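Local coordinates for glucose import ATP-binding protein GlcV (Sulfolobus solfataricus, PDB 1OXX), which powers glucose uptake as the ATP-hydrolysing subunit of an archaeal ABC transporter, coupling ATP breakdown to sugar transport across the cell membrane, at residues V2-K7 with L62-R67; V9-K14 with V56-E61; V19-V24 with T45-I50; F34-P39 with L195-D200. The protein carries 1 engineered substitution. One frame throughout, in Å; residues are numbered along the deposited sequence.

Contact 1. Residues V2-K7 with L62-R67; sequences VRIIVK and LYFDDR
Over one face of the Phe64 ring lies Ile4 CD1, 3.5 Å from the centroid, a CH-pi contact that holds for one of the isoleucine's two conformers; Arg82 adds a cation-pi contact. The Tyr63 ring receives Ile5 O at its edge, and one conformer of the Arg67 guanidinium has Asp65 CB over a face. These pairs illustrate how an antiparallel ladder, strands 4-13 and 61-64 of an ABC ATPase's beta subdomain, sorts its side chains: Ile4, Val6, Leu62 and Phe64 share the face covered by helix 41-52, Ile5 and Tyr63 the other. Beyond it a type II' turn, Phe64 to Arg67, carries Asp65, whose N bonds Arg3 O at 2.7 Å. Replacing Asp65 by an alanine would probably leave Arg3 N without its acceptor and the Arg67 guanidinium without the carboxylate it meets in a weakly bonded salt bridge. The Arg3 guanidinium reaches Glu29, and NH1 also donates to a water held by Asp65 O. Asp65 CG, anti to its carbonyl carbon (chi1 -71°), turns OD1 to the Arg3 amide, taking the N-H almost straight, at 2.9 Å and 176°, on its syn side but 34° out of the carboxylate plane.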
loop_
_atom_site.group_PDB
_atom_site.type_symbol
_atom_site.label_atom_id
_atom_site.label_comp_id
_atom_site.label_asym_id
_atom_site.label_seq_id
_atom_site.Cartn_x
_atom_site.Cartn_y
_atom_site.Cartn_z
ATOM N N VAL A 2 -10.630 8.243 -16.655
ATOM C CA VAL A 2 -9.920 7.544 -17.715
ATOM C C VAL A 2 -9.701 6.076 -17.386
ATOM O O VAL A 2 -9.432 5.724 -16.252
ATOM C CB VAL A 2 -8.564 8.211 -17.948
ATOM C CG1 VAL A 2 -7.728 8.168 -16.663
ATOM C CG2 VAL A 2 -7.825 7.600 -19.121
ATOM N N ARG A 3 -9.841 5.221 -18.389
ATOM C CA ARG A 3 -9.569 3.802 -18.248
ATOM C C ARG A 3 -8.106 3.556 -18.573
ATOM O O ARG A 3 -7.599 4.084 -19.549
ATOM C CB ARG A 3 -10.371 3.015 -19.281
ATOM C CG ARG A 3 -11.809 2.736 -18.991
ATOM C CD ARG A 3 -12.356 1.600 -19.876
ATOM N NE ARG A 3 -12.291 0.288 -19.228
ATOM C CZ ARG A 3 -11.738 -0.808 -19.749
ATOM N NH1 ARG A 3 -11.153 -0.779 -20.942
ATOM N NH2 ARG A 3 -11.761 -1.945 -19.067
ATOM N N ILE A 4 -7.426 2.722 -17.795
ATOM C CA ILE A 4 -6.037 2.411 -18.068
ATOM C C ILE A 4 -5.892 0.931 -18.370
ATOM O O ILE A 4 -6.231 0.078 -17.522
ATOM C CB ILE A 4 -5.146 2.776 -16.884
ATOM C CG1 ILE A 4 -5.396 4.223 -16.431
ATOM C CG2 ILE A 4 -3.674 2.569 -17.245
ATOM C CD1 ILE A 4 -5.111 5.272 -17.475
ATOM N N ILE A 5 -5.384 0.611 -19.552
ATOM C CA ILE A 5 -5.124 -0.769 -19.939
ATOM C C ILE A 5 -3.626 -0.964 -19.961
ATOM O O ILE A 5 -2.930 -0.332 -20.752
ATOM C CB ILE A 5 -5.688 -1.147 -21.331
ATOM C CG1 ILE A 5 -7.211 -1.119 -21.324
ATOM C CG2 ILE A 5 -5.187 -2.528 -21.734
ATOM C CD1 ILE A 5 -7.815 -1.538 -22.657
ATOM N N VAL A 6 -3.148 -1.837 -19.076
ATOM C CA VAL A 6 -1.757 -2.233 -18.975
ATOM C C VAL A 6 -1.698 -3.615 -19.622
ATOM O O VAL A 6 -2.250 -4.551 -19.065
ATOM C CB VAL A 6 -1.325 -2.296 -17.506
ATOM C CG1 VAL A 6 0.140 -2.698 -17.379
ATOM C CG2 VAL A 6 -1.556 -0.962 -16.829
ATOM N N LYS A 7 -1.076 -3.723 -20.790
ATOM C CA LYS A 7 -1.062 -4.967 -21.571
ATOM C C LYS A 7 0.333 -5.572 -21.720
ATOM O O LYS A 7 1.206 -5.002 -22.386
ATOM C CB LYS A 7 -1.654 -4.703 -22.956
ATOM C CG LYS A 7 -1.899 -5.968 -23.756
ATOM C CD LYS A 7 -3.072 -6.731 -23.202
ATOM C CE LYS A 7 -3.206 -8.108 -23.859
ATOM N NZ LYS A 7 -4.466 -8.801 -23.450
ATOM N N LEU A 62 0.606 0.287 -23.297
ATOM C CA LEU A 62 -0.170 1.011 -22.303
ATOM C C LEU A 62 -1.158 1.918 -23.011
ATOM O O LEU A 62 -0.761 2.670 -23.891
ATOM C CB LEU A 62 0.773 1.837 -21.437
ATOM C CG LEU A 62 0.139 2.702 -20.340
ATOM C CD1 LEU A 62 -0.530 1.831 -19.304
ATOM C CD2 LEU A 62 1.175 3.604 -19.688
ATOM N N TYR A 63 -2.433 1.822 -22.642
ATOM C CA TYR A 63 -3.495 2.620 -23.247
ATOM C C TYR A 63 -4.207 3.461 -22.197
ATOM O O TYR A 63 -4.460 2.986 -21.094
ATOM C CB TYR A 63 -4.548 1.714 -23.904
ATOM C CG TYR A 63 -4.015 0.840 -25.001
ATOM C CD1 TYR A 63 -3.378 -0.354 -24.708
ATOM C CD2 TYR A 63 -4.142 1.204 -26.333
ATOM C CE1 TYR A 63 -2.894 -1.158 -25.705
ATOM C CE2 TYR A 63 -3.653 0.396 -27.337
ATOM C CZ TYR A 63 -3.026 -0.777 -27.006
ATOM O OH TYR A 63 -2.526 -1.612 -27.989
ATOM N N PHE A 64 -4.564 4.685 -22.568
ATOM C CA PHE A 64 -5.421 5.551 -21.759
ATOM C C PHE A 64 -6.677 5.657 -22.598
ATOM O O PHE A 64 -6.631 6.178 -23.707
ATOM C CB PHE A 64 -4.785 6.937 -21.547
ATOM C CG PHE A 64 -3.782 7.002 -20.420
ATOM C CD1 PHE A 64 -2.933 5.954 -20.124
ATOM C CD2 PHE A 64 -3.678 8.159 -19.660
ATOM C CE1 PHE A 64 -1.993 6.069 -19.078
ATOM C CE2 PHE A 64 -2.768 8.248 -18.613
ATOM C CZ PHE A 64 -1.919 7.204 -18.338
ATOM N N ASP A 65 -7.783 5.124 -22.086
ATOM C CA ASP A 65 -8.987 4.935 -22.901
ATOM C C ASP A 65 -8.541 4.060 -24.097
ATOM O O ASP A 65 -7.953 3.006 -23.846
ATOM C CB ASP A 65 -9.634 6.265 -23.235
ATOM C CG ASP A 65 -10.293 6.902 -22.017
ATOM O OD1 ASP A 65 -10.621 6.179 -21.035
ATOM O OD2 ASP A 65 -10.529 8.125 -21.956
ATOM N N ASP A 66 -8.773 4.415 -25.353
ATOM C CA ASP A 66 -8.222 3.527 -26.378
ATOM C C ASP A 66 -6.991 4.111 -27.011
ATOM O O ASP A 66 -6.599 3.664 -28.091
ATOM C CB ASP A 66 -9.156 3.187 -27.528
ATOM C CG ASP A 66 -10.301 4.160 -27.678
ATOM O OD1 ASP A 66 -11.183 3.914 -28.528
ATOM O OD2 ASP A 66 -10.341 5.256 -27.079
ATOM N N ARG A 67 -6.370 5.082 -26.364
ATOM C CA ARG A 67 -5.232 5.732 -26.980
ATOM C C ARG A 67 -3.945 5.065 -26.510
ATOM O O ARG A 67 -3.706 4.927 -25.317
ATOM C CB ARG A 67 -5.223 7.251 -26.729
ATOM C CG ARG A 67 -6.644 7.732 -26.417
ATOM C CD ARG A 67 -6.723 9.185 -25.911
ATOM N NE ARG A 67 -6.738 9.204 -24.453
ATOM C CZ ARG A 67 -7.814 9.421 -23.718
ATOM N NH1 ARG A 67 -8.980 9.682 -24.296
ATOM N NH2 ARG A 67 -7.725 9.392 -22.398
HETATM O O HOH W 1 -10.257 1.007 -22.604
#

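Contact 2. Residues V9-K14 with V56-E61; sequences VSKVFK and VPSTGE
A classic beta bulge joins Ser10 to Ser58 and Thr59, where strand 4-13 of the antiparallel beta subdomain meets the loop leading from helix 41-52 into strand 61-64. A bulge of this kind sets two residues against one, and Ser10 O accordingly receives two backbone donors: Ser58 N at 2.7 Å, with a bent N-H, and Thr59 N in a weak bond. Ser10 N answers with a nearly straight bond to Thr59 O, the donor tilted 31° from the carbonyl plane. The chain then turns a corner at Gly60, which passes so close to Val9 that a side chain there would collide with Val9 CA. On the buried side Val9 CG1 meets Pro57 CB at 4.0 Å.

Lys11 extends along the loop after a bend at chi2 (62°), which brings CD to 3.4 Å from Ser58 OG and lets NZ donate to Val56 O at 3.1 Å, in the carbonyl plane. Asp55 forms a salt bridge with the same ammonium group, so one lysine ties the start of the loop, just past helix 41-52, to the strand. A methionine in its place would probably leave the Asp55 carboxylate and Val56 O without their shared partner. A water connects Ser10 OG and Thr59 OG1, while Ser10 OG also bonds Asn23 N. Past the bulge, Ser58 OG takes over the strand's next amide, accepting from Val12 N at 3.0 Å with an N-H...O angle of 169°.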
loop_
_atom_site.group_PDB
_atom_site.type_symbol
_atom_site.label_atom_id
_atom_site.label_comp_id
_atom_site.label_asym_id
_atom_site.label_seq_id
_atom_site.Cartn_x
_atom_site.Cartn_y
_atom_site.Cartn_z
ATOM N N VAL A 9 2.929 -5.621 -19.875
ATOM C CA VAL A 9 4.003 -4.666 -19.666
ATOM C C VAL A 9 5.183 -5.243 -18.901
ATOM O O VAL A 9 5.043 -5.741 -17.784
ATOM C CB VAL A 9 3.498 -3.451 -18.960
ATOM C CG1 VAL A 9 4.642 -2.640 -18.382
ATOM C CG2 VAL A 9 2.632 -2.620 -19.950
ATOM N N SER A 10 6.355 -5.175 -19.532
ATOM C CA SER A 10 7.594 -5.578 -18.896
ATOM C C SER A 10 8.571 -4.414 -18.947
ATOM O O SER A 10 8.476 -3.540 -19.805
ATOM C CB SER A 10 8.186 -6.776 -19.618
ATOM O OG SER A 10 7.350 -7.909 -19.496
ATOM N N LYS A 11 9.505 -4.395 -18.007
ATOM C CA LYS A 11 10.515 -3.352 -17.948
ATOM C C LYS A 11 11.799 -3.996 -17.436
ATOM O O LYS A 11 11.806 -4.631 -16.379
ATOM C CB LYS A 11 10.104 -2.208 -17.016
ATOM C CG LYS A 11 11.122 -1.090 -16.960
ATOM C CD LYS A 11 11.320 -0.445 -18.309
ATOM C CE LYS A 11 12.328 0.677 -18.243
ATOM N NZ LYS A 11 12.491 1.297 -19.578
ATOM N N VAL A 12 12.865 -3.860 -18.219
ATOM C CA VAL A 12 14.163 -4.372 -17.838
ATOM C C VAL A 12 15.162 -3.236 -17.723
ATOM O O VAL A 12 14.995 -2.166 -18.325
ATOM C CB VAL A 12 14.694 -5.416 -18.845
ATOM C CG1 VAL A 12 13.673 -6.502 -19.074
ATOM C CG2 VAL A 12 15.096 -4.756 -20.145
ATOM N N PHE A 13 16.176 -3.468 -16.904
ATOM C CA PHE A 13 17.307 -2.567 -16.761
ATOM C C PHE A 13 18.578 -3.401 -16.933
ATOM O O PHE A 13 18.514 -4.630 -17.034
ATOM C CB PHE A 13 17.294 -1.896 -15.389
ATOM C CG PHE A 13 16.137 -0.958 -15.183
ATOM C CD1 PHE A 13 15.092 -1.301 -14.345
ATOM C CD2 PHE A 13 16.093 0.260 -15.832
ATOM C CE1 PHE A 13 14.020 -0.437 -14.150
ATOM C CE2 PHE A 13 15.025 1.124 -15.643
ATOM C CZ PHE A 13 13.995 0.776 -14.800
ATOM N N LYS A 14 19.731 -2.734 -16.956
ATOM C CA LYS A 14 21.020 -3.404 -17.070
ATOM C C LYS A 14 21.038 -4.358 -18.271
ATOM O O LYS A 14 21.529 -5.482 -18.212
ATOM C CB LYS A 14 21.357 -4.129 -15.767
ATOM C CG LYS A 14 21.561 -3.174 -14.581
ATOM C CD LYS A 14 21.527 -3.915 -13.260
ATOM C CE LYS A 14 21.918 -3.014 -12.104
ATOM N NZ LYS A 14 23.352 -2.650 -12.178
ATOM N N VAL A 56 9.001 4.107 -20.034
ATOM C CA VAL A 56 8.202 3.323 -20.962
ATOM C C VAL A 56 8.401 1.833 -20.764
ATOM O O VAL A 56 9.441 1.412 -20.259
ATOM C CB VAL A 56 8.558 3.656 -22.424
ATOM C CG1 VAL A 56 8.201 5.106 -22.740
ATOM C CG2 VAL A 56 10.018 3.395 -22.696
ATOM N N PRO A 57 7.411 1.036 -21.144
ATOM C CA PRO A 57 7.582 -0.416 -21.108
ATOM C C PRO A 57 8.709 -0.812 -22.049
ATOM O O PRO A 57 8.876 -0.207 -23.118
ATOM C CB PRO A 57 6.258 -0.958 -21.650
ATOM C CG PRO A 57 5.285 0.175 -21.524
ATOM C CD PRO A 57 6.081 1.424 -21.634
ATOM N N SER A 58 9.507 -1.792 -21.644
ATOM C CA SER A 58 10.515 -2.377 -22.545
ATOM C C SER A 58 9.773 -3.166 -23.621
ATOM O O SER A 58 10.081 -3.061 -24.817
ATOM C CB SER A 58 11.490 -3.268 -21.765
ATOM O OG SER A 58 12.209 -2.523 -20.794
ATOM N N THR A 59 8.802 -3.958 -23.183
ATOM C CA THR A 59 7.896 -4.659 -24.066
ATOM C C THR A 59 6.497 -4.498 -23.507
ATOM O O THR A 59 6.315 -4.236 -22.304
ATOM C CB THR A 59 8.269 -6.130 -24.222
ATOM O OG1 THR A 59 8.348 -6.743 -22.938
ATOM C CG2 THR A 59 9.658 -6.258 -24.798
ATOM N N GLY A 60 5.508 -4.610 -24.384
ATOM C CA GLY A 60 4.122 -4.427 -23.993
ATOM C C GLY A 60 3.585 -3.042 -24.318
ATOM O O GLY A 60 4.305 -2.160 -24.789
ATOM N N GLU A 61 2.315 -2.837 -23.994
ATOM C CA GLU A 61 1.606 -1.629 -24.381
ATOM C C GLU A 61 0.787 -1.027 -23.243
ATOM O O GLU A 61 0.304 -1.745 -22.372
ATOM C CB GLU A 61 0.674 -1.966 -25.545
ATOM C CG GLU A 61 1.401 -2.560 -26.754
ATOM C CD GLU A 61 1.609 -4.068 -26.668
ATOM O OE1 GLU A 61 0.680 -4.786 -26.231
ATOM O OE2 GLU A 61 2.698 -4.541 -27.054
HETATM O O HOH W 2 6.153 -7.858 -22.042
#

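Contact 3. Residues V19-V24 with T45-I50; sequences VALDNV and TTFMRI
Leu21 and the helical residues Thr46, Phe47 and Ile50 show how a single methyl can carry most of a strand-to-helix contact. With CG anti to the carbonyl carbon (chi1 -61°) and the chain extended at chi2, Leu21 points its CD1 at the helix. That methyl lies 3.9 Å from Phe47 CA and 4.0 Å from Ile50 CD1, the leucine and isoleucine reaching toward each other tip to tip. It also comes to 4.1 Å from Phe47 CB, beside the edge of the aromatic ring and near its plane, and Thr46 CG2 closes the group at 4.2 Å. No hydrogen bond crosses between the two segments; the join is purely apolar.

Val24 CG1 makes a second, sparser buried contact, approaching Phe47 CE1 obliquely at 4.2 Å. The packing slackens on the partly exposed side, where Ala20 CB comes no nearer to Thr46 CG2 than 4.4 Å. There Lys11 and Phe13 of strand 4-13 also pack against Thr46. The threonine's hydroxyl bonds Ala42 O within its own helix, so its methyl is the branch presented to the strand. Classic and G1 bulges against Lys11 and Val9 kink strand 18-28 on its way past. Helix 41-52 begins within the Walker A P-loop; Thr45 and Thr46, in its first turns, probably bind ATP, and packing of this helix beneath the antiparallel beta subdomain is characteristic of ABC ATPases.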
loop_
_atom_site.group_PDB
_atom_site.type_symbol
_atom_site.label_atom_id
_atom_site.label_comp_id
_atom_site.label_asym_id
_atom_site.label_seq_id
_atom_site.Cartn_x
_atom_site.Cartn_y
_atom_site.Cartn_z
ATOM N N VAL A 19 14.952 -7.595 -14.323
ATOM C CA VAL A 19 13.588 -7.532 -14.824
ATOM C C VAL A 19 12.726 -6.931 -13.725
ATOM O O VAL A 19 12.351 -7.610 -12.767
ATOM C CB VAL A 19 13.074 -8.906 -15.243
ATOM C CG1 VAL A 19 11.639 -8.799 -15.736
ATOM C CG2 VAL A 19 13.972 -9.497 -16.326
ATOM N N ALA A 20 12.453 -5.642 -13.859
ATOM C CA ALA A 20 11.733 -4.906 -12.829
ATOM C C ALA A 20 10.237 -5.191 -12.851
ATOM O O ALA A 20 9.574 -5.204 -11.805
ATOM C CB ALA A 20 11.985 -3.418 -12.994
ATOM N N LEU A 21 9.701 -5.367 -14.056
ATOM C CA LEU A 21 8.308 -5.738 -14.249
ATOM C C LEU A 21 8.251 -6.828 -15.301
ATOM O O LEU A 21 8.882 -6.713 -16.364
ATOM C CB LEU A 21 7.464 -4.546 -14.705
ATOM C CG LEU A 21 7.382 -3.349 -13.774
ATOM C CD1 LEU A 21 6.726 -2.204 -14.518
ATOM C CD2 LEU A 21 6.620 -3.696 -12.517
ATOM N N ASP A 22 7.464 -7.855 -15.009
ATOM C CA ASP A 22 7.368 -9.036 -15.857
ATOM C C ASP A 22 5.920 -9.329 -16.270
ATOM O O ASP A 22 5.136 -9.856 -15.480
ATOM C CB ASP A 22 7.963 -10.241 -15.125
ATOM C CG ASP A 22 8.086 -11.444 -16.004
ATOM O OD1 ASP A 22 8.767 -12.408 -15.589
ATOM O OD2 ASP A 22 7.538 -11.529 -17.113
ATOM N N ASN A 23 5.568 -8.949 -17.498
ATOM C CA ASN A 23 4.252 -9.223 -18.084
ATOM C C ASN A 23 3.060 -8.858 -17.200
ATOM O O ASN A 23 2.211 -9.696 -16.878
ATOM C CB ASN A 23 4.154 -10.678 -18.514
ATOM C CG ASN A 23 3.460 -10.826 -19.839
ATOM O OD1 ASN A 23 4.043 -10.539 -20.883
ATOM N ND2 ASN A 23 2.201 -11.253 -19.810
ATOM N N VAL A 24 3.014 -7.593 -16.826
ATOM C CA VAL A 24 1.954 -7.091 -15.969
ATOM C C VAL A 24 0.715 -6.760 -16.788
ATOM O O VAL A 24 0.786 -6.048 -17.791
ATOM C CB VAL A 24 2.410 -5.861 -15.190
ATOM C CG1 VAL A 24 1.260 -5.275 -14.394
ATOM C CG2 VAL A 24 3.571 -6.202 -14.278
ATOM N N THR A 45 7.745 2.014 -8.164
ATOM C CA THR A 45 7.974 3.333 -8.727
ATOM C C THR A 45 8.191 3.213 -10.228
ATOM O O THR A 45 7.759 4.092 -10.983
ATOM C CB THR A 45 9.172 4.012 -8.030
ATOM O OG1 THR A 45 8.761 4.438 -6.725
ATOM C CG2 THR A 45 9.606 5.275 -8.758
ATOM N N THR A 46 8.845 2.138 -10.662
ATOM C CA THR A 46 9.008 1.916 -12.096
ATOM C C THR A 46 7.630 1.826 -12.749
ATOM O O THR A 46 7.368 2.457 -13.770
ATOM C CB THR A 46 9.816 0.664 -12.352
ATOM O OG1 THR A 46 11.164 0.886 -11.908
ATOM C CG2 THR A 46 9.937 0.369 -13.862
ATOM N N PHE A 47 6.742 1.039 -12.164
ATOM C CA PHE A 47 5.379 0.943 -12.675
ATOM C C PHE A 47 4.732 2.321 -12.724
ATOM O O PHE A 47 4.145 2.715 -13.725
ATOM C CB PHE A 47 4.537 0.019 -11.790
ATOM C CG PHE A 47 3.118 -0.158 -12.261
ATOM C CD1 PHE A 47 2.824 -0.987 -13.328
ATOM C CD2 PHE A 47 2.078 0.497 -11.634
ATOM C CE1 PHE A 47 1.510 -1.154 -13.763
ATOM C CE2 PHE A 47 0.771 0.325 -12.064
ATOM C CZ PHE A 47 0.490 -0.496 -13.128
ATOM N N MET A 48 4.869 3.076 -11.647
ATOM C CA MET A 48 4.237 4.371 -11.605
ATOM C C MET A 48 4.793 5.316 -12.664
ATOM O O MET A 48 4.064 6.113 -13.270
ATOM C CB MET A 48 4.411 4.979 -10.215
ATOM C CG MET A 48 3.686 6.321 -10.093
ATOM S SD MET A 48 2.649 6.576 -8.650
ATOM C CE MET A 48 1.157 5.821 -9.208
ATOM N N ARG A 49 6.108 5.254 -12.864
ATOM C CA ARG A 49 6.755 6.102 -13.851
ATOM C C ARG A 49 6.273 5.751 -15.260
ATOM O O ARG A 49 6.154 6.626 -16.113
ATOM C CB ARG A 49 8.279 5.976 -13.746
ATOM C CG ARG A 49 8.853 6.731 -12.569
ATOM C CD ARG A 49 10.333 6.521 -12.343
ATOM N NE ARG A 49 11.178 7.138 -13.356
ATOM C CZ ARG A 49 11.496 8.423 -13.372
ATOM N NH1 ARG A 49 11.047 9.229 -12.429
ATOM N NH2 ARG A 49 12.287 8.899 -14.326
ATOM N N ILE A 50 5.993 4.472 -15.498
ATOM C CA ILE A 50 5.460 4.065 -16.790
ATOM C C ILE A 50 4.042 4.607 -16.965
ATOM O O ILE A 50 3.681 5.096 -18.046
ATOM C CB ILE A 50 5.543 2.543 -16.949
ATOM C CG1 ILE A 50 6.991 2.157 -17.212
ATOM C CG2 ILE A 50 4.663 2.065 -18.080
ATOM C CD1 ILE A 50 7.260 0.668 -17.232
#

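Contact 4. Residues F34-P39 with L195-D200; sequences FGILGP and LVVSHD
Leu195 holds CG anti to its own amide nitrogen (chi1 175°) and turns at chi2 (65°), which swings CD1 across to the neighbouring strand, where it meets the edge of the Phe34 ring at CD2, 3.7 Å away. The two side chains lie side by side, pointing the same way, and Ile36 with Val197 repeats the pattern two residues on, CB to CG1 at 3.8 Å. These rows are covered by helix 41-52, through Phe47 and Ile51 on Leu195. The pairing is a textbook parallel ladder in the middle of the P-loop NTPase sheet. Phe34 O accepts from Val196 N at 3.0 Å, and Ile36 N gives to Val196 O in turn. A longer bond from Ser198 N to Ile36 O, 3.3 Å, ends the series, with the donor almost in line with the carbonyl.

Where the strands finish, apolar packing gives way to polar chemistry. Gly38, the first glycine of the Walker A sequence, gives its N-H to a water at 2.8 Å that lies between it and Ser198 O, although the approach to Ser198 O is too short to be trusted. Ser198 OG forms an ST turn with Asp200 N at 3.0 Å and also bonds Asp203, while Asp200 N-caps the next helix through Ala202 N. His199, whose position matches the H-loop histidine of ABC ATPases, bonds Glu166, an inferred ATP-binding residue. Lys44 NZ bonds Gly38 O and, weakly, Ser198 O. Backbone bonds along the ladder thus set the strands in register, with apolar side chains packed beside them, and the carbonyls at the strand ends probably help hold the Walker A lysine beside the H-loop.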
loop_
_atom_site.group_PDB
_atom_site.type_symbol
_atom_site.label_atom_id
_atom_site.label_comp_id
_atom_site.label_asym_id
_atom_site.label_seq_id
_atom_site.Cartn_x
_atom_site.Cartn_y
_atom_site.Cartn_z
ATOM N N PHE A 34 -7.305 2.456 -7.444
ATOM C CA PHE A 34 -6.477 1.274 -7.538
ATOM C C PHE A 34 -5.172 1.459 -6.798
ATOM O O PHE A 34 -4.538 2.499 -6.887
ATOM C CB PHE A 34 -6.191 0.934 -8.998
ATOM C CG PHE A 34 -5.695 -0.456 -9.211
ATOM C CD1 PHE A 34 -6.585 -1.494 -9.409
ATOM C CD2 PHE A 34 -4.351 -0.740 -9.225
ATOM C CE1 PHE A 34 -6.141 -2.762 -9.602
ATOM C CE2 PHE A 34 -3.901 -2.034 -9.410
ATOM C CZ PHE A 34 -4.805 -3.037 -9.602
ATOM N N GLY A 35 -4.775 0.443 -6.062
ATOM C CA GLY A 35 -3.504 0.484 -5.375
ATOM C C GLY A 35 -2.549 -0.624 -5.785
ATOM O O GLY A 35 -2.961 -1.671 -6.277
ATOM N N ILE A 36 -1.258 -0.373 -5.584
ATOM C CA ILE A 36 -0.234 -1.388 -5.754
ATOM C C ILE A 36 0.588 -1.481 -4.459
ATOM O O ILE A 36 1.058 -0.452 -3.928
ATOM C CB ILE A 36 0.703 -1.059 -6.951
ATOM C CG1 ILE A 36 -0.053 -1.025 -8.291
ATOM C CG2 ILE A 36 1.810 -2.053 -7.026
ATOM C CD1 ILE A 36 -0.366 -2.381 -8.850
ATOM N N LEU A 37 0.718 -2.703 -3.946
ATOM C CA LEU A 37 1.546 -3.041 -2.798
ATOM C C LEU A 37 2.661 -3.974 -3.260
ATOM O O LEU A 37 2.447 -4.754 -4.184
ATOM C CB LEU A 37 0.737 -3.816 -1.756
ATOM C CG LEU A 37 -0.256 -2.976 -0.946
ATOM C CD1 LEU A 37 -1.185 -3.872 -0.119
ATOM C CD2 LEU A 37 0.414 -1.930 -0.062
ATOM N N GLY A 38 3.837 -3.935 -2.613
ATOM C CA GLY A 38 4.931 -4.844 -2.940
ATOM C C GLY A 38 6.237 -4.570 -2.197
ATOM O O GLY A 38 6.394 -3.486 -1.660
ATOM N N PRO A 39 7.150 -5.542 -2.170
ATOM C CA PRO A 39 8.433 -5.382 -1.464
ATOM C C PRO A 39 9.380 -4.394 -2.129
ATOM O O PRO A 39 10.282 -3.912 -1.450
ATOM C CB PRO A 39 9.065 -6.784 -1.530
ATOM C CG PRO A 39 7.985 -7.695 -1.979
ATOM C CD PRO A 39 7.028 -6.873 -2.785
ATOM N N LEU A 195 -4.400 6.074 -8.791
ATOM C CA LEU A 195 -3.487 4.963 -8.610
ATOM C C LEU A 195 -2.529 5.373 -7.498
ATOM O O LEU A 195 -1.871 6.419 -7.585
ATOM C CB LEU A 195 -2.689 4.653 -9.873
ATOM C CG LEU A 195 -1.596 3.580 -9.776
ATOM C CD1 LEU A 195 -2.170 2.219 -9.476
ATOM C CD2 LEU A 195 -0.760 3.530 -11.057
ATOM N N VAL A 196 -2.443 4.541 -6.473
ATOM C CA VAL A 196 -1.545 4.809 -5.352
ATOM C C VAL A 196 -0.628 3.619 -5.185
ATOM O O VAL A 196 -1.079 2.471 -5.211
ATOM C CB VAL A 196 -2.315 5.093 -4.056
ATOM C CG1 VAL A 196 -3.222 3.939 -3.708
ATOM C CG2 VAL A 196 -1.348 5.371 -2.884
ATOM N N VAL A 197 0.665 3.885 -5.056
ATOM C CA VAL A 197 1.619 2.830 -4.754
ATOM C C VAL A 197 2.272 3.175 -3.428
ATOM O O VAL A 197 2.583 4.339 -3.155
ATOM C CB VAL A 197 2.674 2.602 -5.858
ATOM C CG1 VAL A 197 2.009 2.465 -7.214
ATOM C CG2 VAL A 197 3.696 3.713 -5.871
ATOM N N SER A 198 2.487 2.163 -2.584
ATOM C CA SER A 198 3.040 2.393 -1.265
ATOM C C SER A 198 3.562 1.101 -0.664
ATOM O O SER A 198 3.182 0.020 -1.111
ATOM C CB SER A 198 1.961 2.953 -0.321
ATOM O OG SER A 198 2.471 3.287 0.955
ATOM N N HIS A 199 4.453 1.272 0.304
ATOM C CA HIS A 199 5.002 0.191 1.116
ATOM C C HIS A 199 4.079 -0.048 2.309
ATOM O O HIS A 199 4.109 -1.129 2.932
ATOM C CB HIS A 199 6.386 0.596 1.639
ATOM C CG HIS A 199 6.340 1.664 2.684
ATOM N ND1 HIS A 199 5.987 2.966 2.401
ATOM C CD2 HIS A 199 6.570 1.618 4.018
ATOM C CE1 HIS A 199 6.011 3.679 3.514
ATOM N NE2 HIS A 199 6.365 2.885 4.509
ATOM N N ASP A 200 3.264 0.961 2.619
ATOM C CA ASP A 200 2.382 0.941 3.778
ATOM C C ASP A 200 0.965 0.499 3.450
ATOM O O ASP A 200 0.250 1.188 2.732
ATOM C CB ASP A 200 2.310 2.333 4.396
ATOM C CG ASP A 200 1.645 2.333 5.746
ATOM O OD1 ASP A 200 1.136 1.269 6.168
ATOM O OD2 ASP A 200 1.590 3.354 6.468
HETATM O O HOH W 3 3.916 -2.182 -0.391
#

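How the contacts relate
The four contacts run from rim to core of one ATPase domain. Contacts 1 and 2 are partly buried and share strand 4-13, in regular ladder first and then against an irregular loop; Lys7 N, 2.9 Å from Glu61 O, joins them. Contact 3, buried, borrows the neighbouring strand 18-28 but faces the P-loop helix, and replaces the backbone bonds and ion pairs of its neighbours with methyl packing. Contact 4 is the most central and belongs to another sheet. Helix 41-52 bridges the two layers: Phe47 CE2 in contact 3 touches Leu195 CD2 in contact 4 at 3.7 Å, whereas contacts 1 and 2 do not touch contact 4 directly.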